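Local structure of tail assembly chaperone (Enterobacteria phage HK97, 2OB9) at residues V31-R36 and D78-T83; V24-E29 and H105-K110; A71-F76 and Q96-Y101. The protein probably acts as a chaperone during assembly of the phage tail, and belongs to a highly diverged group of such chaperones that share a conserved spiral structure. One frame throughout, in Å; residues are numbered along the deposited sequence.

Along the chain the six segments run 24-29, 31-36, 71-76, 78-83, 96-101 and 105-110, so contact 2 spans nearly the whole fold and encloses both others, while contacts 1 and 3 interleave. Contacts 1 and 2, centres about 10 Å apart, share the three-stranded antiparallel sheet. Contact 3 lies about 15 Å from contact 1 and 14 Å from contact 2, centre to centre. Contact 1 ties strand 31-36 to strand 80-81 and the end of helix 61-79, contact 2 lays the hairpin on helix 103-113, and contact 3 joins helices 61-79 and 94-98. Helix 103-113 also packs on residues of contacts 1 and 3. Each contact touches the second subunit.

Contact 1 (V31-R36 and D78-T83); sequences VKVVLR and DVLCDT
Asp78 OD2 is gripped twice, by Arg36 NH1 across the contact at 2.8 Å and by the backbone N of Ser39. The second guanidinium nitrogen, Arg36 NH2, reaches Asp78 OD1 at 3.1 Å, which makes a two-nitrogen, end-on salt bridge. It is not a flat one: the guanidinium and carboxylate planes stand 78° apart, and both carboxylate oxygens are met from above their plane. Arg36 gets there by placing CG between its backbone N and carbonyl carbon (chi1 78°) and then running extended to NE, which carries the charged end along the neighbouring segment. Asp78 O lies over one face of the guanidinium, while Phe18 adds a cation-pi contact.

Next to this pair the backbones form an antiparallel ladder. Arg36 N bonds almost straight to Val79 O at 3.1 Å. Val34 and Cys81 are a hydrogen-bonded pair, with Val34 N to Cys81 O and Cys81 N to Val34 O both 2.9 Å; their side chains share one face of the sheet. Leu35 and Leu80, a non-hydrogen-bonded pair, share the other. There Leu80 CD1 touches Leu35 CD2 at 3.8 Å and Val33 CG2 at 3.9 Å.

The ladder starts where helix 61-79 ends, Leu80 being the first residue to leave helical geometry, and it adds short strand 80-81 to one side of strand 31-36. Strand 20-25 flanks the other side, and helix 103-113 covers Leu35 and Val79 through Gln111 and Ala112.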
loop_
_atom_site.group_PDB
_atom_site.type_symbol
_atom_site.label_atom_id
_atom_site.label_comp_id
_atom_site.label_asym_id
_atom_site.label_seq_id
_atom_site.Cartn_x
_atom_site.Cartn_y
_atom_site.Cartn_z
ATOM N N VAL A 31 44.432 15.177 -18.173
ATOM C CA VAL A 31 44.670 13.774 -17.757
ATOM C C VAL A 31 43.591 12.865 -18.315
ATOM O O VAL A 31 42.410 13.260 -18.403
ATOM C CB VAL A 31 44.772 13.638 -16.174
ATOM C CG1 VAL A 31 43.390 13.675 -15.487
ATOM C CG2 VAL A 31 45.545 12.403 -15.747
ATOM N N LYS A 32 43.987 11.669 -18.715
ATOM C CA LYS A 32 43.037 10.667 -19.127
ATOM C C LYS A 32 42.703 9.803 -17.922
ATOM O O LYS A 32 43.578 9.499 -17.102
ATOM C CB LYS A 32 43.580 9.760 -20.235
ATOM C CG LYS A 32 43.914 10.408 -21.547
ATOM C CD LYS A 32 44.726 9.405 -22.415
ATOM C CE LYS A 32 46.261 9.622 -22.219
ATOM N NZ LYS A 32 47.172 8.502 -22.729
ATOM N N VAL A 33 41.417 9.444 -17.819
ATOM C CA VAL A 33 40.899 8.513 -16.831
ATOM C C VAL A 33 40.122 7.477 -17.626
ATOM O O VAL A 33 39.884 7.652 -18.822
ATOM C CB VAL A 33 39.946 9.204 -15.775
ATOM C CG1 VAL A 33 40.670 10.336 -15.068
ATOM C CG2 VAL A 33 38.574 9.680 -16.408
ATOM N N VAL A 34 39.764 6.386 -16.964
ATOM C CA VAL A 34 38.899 5.383 -17.527
ATOM C C VAL A 34 37.614 5.401 -16.710
ATOM O O VAL A 34 37.632 5.380 -15.490
ATOM C CB VAL A 34 39.580 3.977 -17.516
ATOM C CG1 VAL A 34 38.558 2.875 -17.771
ATOM C CG2 VAL A 34 40.725 3.897 -18.548
ATOM N N LEU A 35 36.502 5.499 -17.404
ATOM C CA LEU A 35 35.188 5.431 -16.804
ATOM C C LEU A 35 34.576 4.069 -17.129
ATOM O O LEU A 35 34.536 3.656 -18.290
ATOM C CB LEU A 35 34.271 6.550 -17.391
ATOM C CG LEU A 35 34.632 8.020 -17.107
ATOM C CD1 LEU A 35 33.554 8.967 -17.628
ATOM C CD2 LEU A 35 34.921 8.291 -15.601
ATOM N N ARG A 36 34.100 3.392 -16.092
ATOM C CA ARG A 36 33.443 2.100 -16.224
ATOM C C ARG A 36 31.999 2.247 -15.728
ATOM O O ARG A 36 31.744 3.088 -14.910
ATOM C CB ARG A 36 34.230 1.019 -15.438
ATOM C CG ARG A 36 34.026 1.026 -13.932
ATOM C CD ARG A 36 34.605 -0.261 -13.447
ATOM N NE ARG A 36 34.862 -0.508 -12.028
ATOM C CZ ARG A 36 33.954 -0.532 -11.058
ATOM N NH1 ARG A 36 32.696 -0.135 -11.297
ATOM N NH2 ARG A 36 34.324 -0.895 -9.808
ATOM N N ASP A 78 32.987 4.447 -7.599
ATOM C CA ASP A 78 32.991 3.168 -8.219
ATOM C C ASP A 78 33.249 3.239 -9.714
ATOM O O ASP A 78 33.865 2.344 -10.296
ATOM C CB ASP A 78 31.655 2.491 -7.958
ATOM C CG ASP A 78 31.666 1.023 -8.360
ATOM O OD1 ASP A 78 32.403 0.229 -7.719
ATOM O OD2 ASP A 78 30.938 0.704 -9.325
ATOM N N VAL A 79 32.788 4.296 -10.359
ATOM C CA VAL A 79 32.989 4.391 -11.800
ATOM C C VAL A 79 34.363 4.865 -12.236
ATOM O O VAL A 79 34.752 4.601 -13.359
ATOM C CB VAL A 79 31.872 5.220 -12.505
ATOM C CG1 VAL A 79 30.506 4.680 -12.135
ATOM C CG2 VAL A 79 31.997 6.728 -12.212
ATOM N N LEU A 80 35.090 5.563 -11.367
ATOM C CA LEU A 80 36.297 6.304 -11.774
ATOM C C LEU A 80 37.561 5.506 -11.592
ATOM O O LEU A 80 37.900 5.125 -10.471
ATOM C CB LEU A 80 36.447 7.641 -10.995
ATOM C CG LEU A 80 37.610 8.547 -11.450
ATOM C CD1 LEU A 80 37.270 9.175 -12.813
ATOM C CD2 LEU A 80 37.964 9.639 -10.411
ATOM N N CYS A 81 38.275 5.307 -12.703
ATOM C CA CYS A 81 39.454 4.455 -12.751
ATOM C C CYS A 81 40.605 5.208 -13.404
ATOM O O CYS A 81 40.386 6.155 -14.157
ATOM C CB CYS A 81 39.145 3.154 -13.519
ATOM S SG CYS A 81 37.931 2.044 -12.743
ATOM N N ASP A 82 41.827 4.790 -13.101
ATOM C CA ASP A 82 43.001 5.277 -13.809
ATOM C C ASP A 82 43.182 4.517 -15.142
ATOM O O ASP A 82 42.418 3.610 -15.433
ATOM C CB ASP A 82 44.248 5.228 -12.910
ATOM C CG ASP A 82 44.729 3.800 -12.595
ATOM O OD1 ASP A 82 44.390 2.851 -13.293
ATOM O OD2 ASP A 82 45.485 3.624 -11.629
ATOM N N THR A 83 44.181 4.872 -15.939
ATOM C CA THR A 83 44.363 4.247 -17.260
ATOM C C THR A 83 44.838 2.776 -17.212
ATOM O O THR A 83 44.674 2.036 -18.182
ATOM C CB THR A 83 45.268 5.096 -18.190
ATOM O OG1 THR A 83 46.532 5.320 -17.549
ATOM C CG2 THR A 83 44.592 6.450 -18.504
#

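Contact 2 (V24-E29 and H105-K110); sequences VVPEWE and HSRLLK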
loop_
_atom_site.group_PDB
_atom_site.type_symbol
_atom_site.label_atom_id
_atom_site.label_comp_id
_atom_site.label_asym_id
_atom_site.label_seq_id
_atom_site.Cartn_x
_atom_site.Cartn_y
_atom_site.Cartn_z
ATOM N N VAL A 24 39.424 12.076 -21.693
ATOM C CA VAL A 24 40.301 13.181 -21.322
ATOM C C VAL A 24 39.522 14.139 -20.424
ATOM O O VAL A 24 38.352 14.461 -20.708
ATOM C CB VAL A 24 40.827 13.941 -22.560
ATOM C CG1 VAL A 24 41.540 15.241 -22.145
ATOM C CG2 VAL A 24 41.744 13.057 -23.364
ATOM N N VAL A 25 40.145 14.586 -19.331
ATOM C CA VAL A 25 39.500 15.578 -18.487
ATOM C C VAL A 25 40.235 16.928 -18.455
ATOM O O VAL A 25 41.163 17.126 -17.680
ATOM C CB VAL A 25 38.922 14.977 -17.138
ATOM C CG1 VAL A 25 39.566 13.641 -16.733
ATOM C CG2 VAL A 25 38.715 16.013 -15.988
ATOM N N PRO A 26 39.784 17.861 -19.331
ATOM C CA PRO A 26 40.323 19.203 -19.587
ATOM C C PRO A 26 40.650 19.966 -18.325
ATOM O O PRO A 26 41.647 20.695 -18.282
ATOM C CB PRO A 26 39.162 19.915 -20.303
ATOM C CG PRO A 26 38.430 18.807 -21.021
ATOM C CD PRO A 26 38.594 17.577 -20.168
ATOM N N GLU A 27 39.807 19.807 -17.308
ATOM C CA GLU A 27 39.908 20.606 -16.094
ATOM C C GLU A 27 40.830 19.963 -15.066
ATOM O O GLU A 27 41.188 20.585 -14.065
ATOM C CB GLU A 27 38.520 20.854 -15.513
ATOM C CG GLU A 27 37.618 19.673 -15.739
ATOM C CD GLU A 27 36.575 19.904 -16.795
ATOM O OE1 GLU A 27 35.947 20.976 -16.767
ATOM O OE2 GLU A 27 36.380 18.997 -17.624
ATOM N N TRP A 28 41.210 18.716 -15.312
ATOM C CA TRP A 28 42.243 18.080 -14.515
ATOM C C TRP A 28 43.475 17.919 -15.368
ATOM O O TRP A 28 44.015 16.818 -15.511
ATOM C CB TRP A 28 41.784 16.736 -13.977
ATOM C CG TRP A 28 40.596 16.766 -13.043
ATOM C CD1 TRP A 28 40.032 17.861 -12.397
ATOM C CD2 TRP A 28 39.877 15.619 -12.586
ATOM N NE1 TRP A 28 38.987 17.445 -11.590
ATOM C CE2 TRP A 28 38.876 16.076 -11.690
ATOM C CE3 TRP A 28 39.979 14.238 -12.856
ATOM C CZ2 TRP A 28 37.973 15.199 -11.077
ATOM C CZ3 TRP A 28 39.091 13.370 -12.250
ATOM C CH2 TRP A 28 38.100 13.856 -11.359
ATOM N N GLU A 29 43.880 19.033 -15.968
ATOM C CA GLU A 29 45.127 19.163 -16.744
ATOM C C GLU A 29 45.275 18.236 -17.935
ATOM O O GLU A 29 46.389 17.913 -18.334
ATOM C CB GLU A 29 46.349 19.132 -15.816
ATOM C CG GLU A 29 46.181 20.181 -14.711
ATOM C CD GLU A 29 47.329 20.233 -13.732
ATOM O OE1 GLU A 29 48.258 19.395 -13.843
ATOM O OE2 GLU A 29 47.288 21.116 -12.842
ATOM N N HIS A 105 33.383 16.085 -11.110
ATOM C CA HIS A 105 33.053 14.747 -10.632
ATOM C C HIS A 105 31.656 14.340 -11.080
ATOM O O HIS A 105 31.425 13.232 -11.526
ATOM C CB HIS A 105 33.135 14.688 -9.105
ATOM C CG HIS A 105 34.407 15.250 -8.553
ATOM N ND1 HIS A 105 34.670 16.601 -8.531
ATOM C CD2 HIS A 105 35.505 14.643 -8.047
ATOM C CE1 HIS A 105 35.859 16.808 -8.006
ATOM N NE2 HIS A 105 36.399 15.631 -7.731
ATOM N N SER A 106 30.726 15.260 -10.965
ATOM C CA SER A 106 29.349 14.951 -11.253
ATOM C C SER A 106 29.109 14.796 -12.757
ATOM O O SER A 106 28.298 13.998 -13.162
ATOM C CB SER A 106 28.431 15.973 -10.586
ATOM O OG SER A 106 28.122 17.038 -11.477
ATOM N N ARG A 107 29.868 15.525 -13.567
ATOM C CA ARG A 107 29.847 15.391 -15.042
ATOM C C ARG A 107 30.542 14.087 -15.480
ATOM O O ARG A 107 30.180 13.488 -16.475
ATOM C CB ARG A 107 30.563 16.581 -15.673
ATOM C CG ARG A 107 30.548 16.580 -17.202
ATOM C CD ARG A 107 31.455 17.676 -17.873
ATOM N NE ARG A 107 32.915 17.548 -17.611
ATOM C CZ ARG A 107 33.703 16.618 -18.163
ATOM N NH1 ARG A 107 33.191 15.696 -18.989
ATOM N NH2 ARG A 107 35.015 16.606 -17.888
ATOM N N LEU A 108 31.548 13.655 -14.721
ATOM C CA LEU A 108 32.195 12.363 -14.980
ATOM C C LEU A 108 31.279 11.201 -14.571
ATOM O O LEU A 108 31.199 10.220 -15.298
ATOM C CB LEU A 108 33.594 12.264 -14.304
ATOM C CG LEU A 108 34.720 13.099 -14.938
ATOM C CD1 LEU A 108 35.967 13.055 -14.093
ATOM C CD2 LEU A 108 35.058 12.637 -16.382
ATOM N N LEU A 109 30.570 11.318 -13.448
ATOM C CA LEU A 109 29.554 10.345 -13.114
ATOM C C LEU A 109 28.525 10.149 -14.242
ATOM O O LEU A 109 28.248 8.997 -14.617
ATOM C CB LEU A 109 28.858 10.671 -11.799
ATOM C CG LEU A 109 27.720 9.759 -11.276
ATOM C CD1 LEU A 109 28.144 8.273 -11.245
ATOM C CD2 LEU A 109 27.315 10.186 -9.849
ATOM N N LYS A 110 27.965 11.248 -14.763
ATOM C CA LYS A 110 26.978 11.183 -15.846
ATOM C C LYS A 110 27.492 10.483 -17.087
ATOM O O LYS A 110 26.838 9.619 -17.620
ATOM C CB LYS A 110 26.444 12.575 -16.210
ATOM C CG LYS A 110 25.301 12.990 -15.308
ATOM C CD LYS A 110 25.017 14.457 -15.409
ATOM C CE LYS A 110 24.017 14.892 -14.341
ATOM N NZ LYS A 110 22.597 14.646 -14.752
#
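With its CG anti to the carbonyl carbon (chi1 -62°), Trp28 carries its indole toward helix 103-113, where His105, turned the same way about its first torsion, presents one face of its imidazole to the indole. The six-membered ring of Trp28 comes edge first: CZ2 stops 3.7 Å from His105 NE2, toward the rim of the imidazole face. The ring centroids are 5.3 Å apart and the planes 63° from each other, an edge-to-face (T-shaped) pair. His105 NE2 is also hydrogen-bonded to Ala11 O of the second subunit, a bond that limits rotation of the ring and ties this aromatic pair to the subunit interface.

Leu108 and Trp28 run toward each other from opposite directions, and Leu108 touches the far end of the indole with a single methyl: its CD1 sits 3.6 Å from both Trp28 CH2 and Trp28 CZ3. One indole face is covered from within its own segment by Val25 CG2, offset toward the rim. Val104 adds to the packing of Val25, Glu27 and Trp28.

The polar part lies at the margin. Arg107 NH2 gives a salt-bridging hydrogen bond of 2.8 Å to Glu27 OE2, bent to 132° at the hydrogen, and it approaches from above the carboxylate plane. Val25 CG2 lies at the edge of the same guanidinium.

Trp28 N bonds back to Val25 O at 2.9 Å, and the dihedrals of Pro26 and Glu27 make residues 25 to 28 a type I beta turn. The turn opens the loop of a beta hairpin, strands 20-25 and 31-36, which is laid against an alpha helix through the tryptophan it presents.

Contact 3 (A71-F76 and Q96-Y101); sequences ADVVLF and QVREIY
Tyr101 reaches across to helix 61-79 from CB outward, with CG anti to its backbone N (chi1 -170°), and Val73 is the first residue the ring meets. Tyr101 CG lies 3.9 Å from Val73 CG1, a methyl that sits over one ring face as a CH-pi contact, 4.1 Å from the centroid. CD1 touches CB and CG1 of the same valine. Further out, CE1 approaches Phe76 CB at 3.7 Å and Phe76 CG at 3.8 Å. As whole rings the two form a T-shaped pair, the edge of Tyr101 toward the face of Phe76, planes 81° apart. This tyrosine wedges in where the turn after helix 94-98 meets helices 61-79 and 103-113, with Ser106 and Leu109 of the latter also packed on it. At the tip, OH lies 3.7 Å from Asp72 CB; Asp72 OD2 is hydrogen-bonded to Ala119 N of the second subunit. Beside the tyrosine, Val97 CG1 reaches Phe76 CD2 at 4.0 Å, and Arg98 CG rests 3.6 Å from Val73 CG1 while its guanidinium forms a salt bridge with Glu94.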
loop_
_atom_site.group_PDB
_atom_site.type_symbol
_atom_site.label_atom_id
_atom_site.label_comp_id
_atom_site.label_asym_id
_atom_site.label_seq_id
_atom_site.Cartn_x
_atom_site.Cartn_y
_atom_site.Cartn_z
ATOM N N ALA A 71 24.634 9.488 -2.332
ATOM C CA ALA A 71 24.461 8.385 -3.271
ATOM C C ALA A 71 25.282 8.611 -4.528
ATOM O O ALA A 71 25.907 7.661 -5.031
ATOM C CB ALA A 71 23.008 8.230 -3.625
ATOM N N ASP A 72 25.289 9.858 -5.038
ATOM C CA ASP A 72 26.069 10.174 -6.235
ATOM C C ASP A 72 27.556 9.920 -5.948
ATOM O O ASP A 72 28.261 9.293 -6.746
ATOM C CB ASP A 72 25.846 11.612 -6.727
ATOM C CG ASP A 72 24.521 11.804 -7.441
ATOM O OD1 ASP A 72 23.749 10.829 -7.565
ATOM O OD2 ASP A 72 24.216 12.952 -7.861
ATOM N N VAL A 73 28.061 10.384 -4.813
ATOM C CA VAL A 73 29.504 10.165 -4.597
ATOM C C VAL A 73 29.913 8.679 -4.560
ATOM O O VAL A 73 30.988 8.359 -5.001
ATOM C CB VAL A 73 30.204 11.072 -3.493
ATOM C CG1 VAL A 73 29.406 12.304 -3.132
ATOM C CG2 VAL A 73 30.710 10.274 -2.308
ATOM N N VAL A 74 29.014 7.800 -4.087
ATOM C CA VAL A 74 29.185 6.341 -3.991
ATOM C C VAL A 74 29.276 5.685 -5.342
ATOM O O VAL A 74 30.118 4.798 -5.559
ATOM C CB VAL A 74 28.013 5.691 -3.169
ATOM C CG1 VAL A 74 27.692 4.214 -3.606
ATOM C CG2 VAL A 74 28.299 5.788 -1.704
ATOM N N LEU A 75 28.403 6.095 -6.250
ATOM C CA LEU A 75 28.523 5.669 -7.617
ATOM C C LEU A 75 29.814 6.221 -8.214
ATOM O O LEU A 75 30.486 5.536 -8.982
ATOM C CB LEU A 75 27.295 6.095 -8.467
ATOM C CG LEU A 75 26.087 5.193 -8.580
ATOM C CD1 LEU A 75 25.089 5.732 -9.614
ATOM C CD2 LEU A 75 26.527 3.775 -8.916
ATOM N N PHE A 76 30.137 7.475 -7.916
ATOM C CA PHE A 76 31.339 8.113 -8.516
ATOM C C PHE A 76 32.644 7.382 -8.226
ATOM O O PHE A 76 33.501 7.164 -9.113
ATOM C CB PHE A 76 31.474 9.579 -8.081
ATOM C CG PHE A 76 32.772 10.224 -8.544
ATOM C CD1 PHE A 76 32.935 10.632 -9.869
ATOM C CD2 PHE A 76 33.838 10.413 -7.654
ATOM C CE1 PHE A 76 34.138 11.224 -10.300
ATOM C CE2 PHE A 76 35.052 11.006 -8.094
ATOM C CZ PHE A 76 35.177 11.420 -9.403
ATOM N N GLN A 96 35.752 11.438 2.475
ATOM C CA GLN A 96 36.804 12.312 1.941
ATOM C C GLN A 96 36.390 12.910 0.591
ATOM O O GLN A 96 36.579 14.087 0.352
ATOM C CB GLN A 96 38.109 11.515 1.753
ATOM C CG GLN A 96 38.897 11.172 3.046
ATOM C CD GLN A 96 38.121 10.333 4.069
ATOM O OE1 GLN A 96 37.589 9.268 3.751
ATOM N NE2 GLN A 96 38.073 10.818 5.314
ATOM N N VAL A 97 35.838 12.085 -0.292
ATOM C CA VAL A 97 35.415 12.531 -1.637
ATOM C C VAL A 97 34.190 13.455 -1.578
ATOM O O VAL A 97 34.111 14.423 -2.307
ATOM C CB VAL A 97 35.181 11.316 -2.623
ATOM C CG1 VAL A 97 34.623 11.775 -3.966
ATOM C CG2 VAL A 97 36.464 10.512 -2.813
ATOM N N ARG A 98 33.245 13.128 -0.701
ATOM C CA ARG A 98 32.061 13.952 -0.445
ATOM C C ARG A 98 32.340 15.452 -0.186
ATOM O O ARG A 98 31.594 16.306 -0.683
ATOM C CB ARG A 98 31.228 13.359 0.708
ATOM C CG ARG A 98 29.740 13.165 0.377
ATOM C CD ARG A 98 28.883 12.866 1.640
ATOM N NE ARG A 98 29.000 11.480 2.094
ATOM C CZ ARG A 98 29.182 11.097 3.356
ATOM N NH1 ARG A 98 29.274 11.988 4.327
ATOM N NH2 ARG A 98 29.269 9.807 3.645
ATOM N N GLU A 99 33.407 15.784 0.550
ATOM C CA GLU A 99 33.707 17.206 0.801
ATOM C C GLU A 99 34.281 18.023 -0.372
ATOM O O GLU A 99 34.190 19.268 -0.363
ATOM C CB GLU A 99 34.517 17.437 2.086
ATOM C CG GLU A 99 35.713 16.562 2.326
ATOM C CD GLU A 99 36.567 17.066 3.505
ATOM O OE1 GLU A 99 36.974 18.259 3.492
ATOM O OE2 GLU A 99 36.829 16.268 4.442
ATOM N N ILE A 100 34.824 17.349 -1.382
ATOM C CA ILE A 100 35.358 18.034 -2.550
ATOM C C ILE A 100 34.541 17.806 -3.807
ATOM O O ILE A 100 34.829 18.403 -4.836
ATOM C CB ILE A 100 36.897 17.691 -2.848
ATOM C CG1 ILE A 100 37.104 16.619 -3.962
ATOM C CG2 ILE A 100 37.743 17.563 -1.560
ATOM C CD1 ILE A 100 36.838 15.159 -3.695
ATOM N N TYR A 101 33.546 16.926 -3.745
ATOM C CA TYR A 101 32.734 16.607 -4.900
ATOM C C TYR A 101 32.029 17.843 -5.468
ATOM O O TYR A 101 31.278 18.551 -4.772
ATOM C CB TYR A 101 31.724 15.520 -4.534
ATOM C CG TYR A 101 30.937 14.882 -5.667
ATOM C CD1 TYR A 101 31.382 13.699 -6.282
ATOM C CD2 TYR A 101 29.700 15.405 -6.067
ATOM C CE1 TYR A 101 30.617 13.074 -7.291
ATOM C CE2 TYR A 101 28.932 14.792 -7.063
ATOM C CZ TYR A 101 29.405 13.627 -7.680
ATOM O OH TYR A 101 28.659 13.018 -8.670
#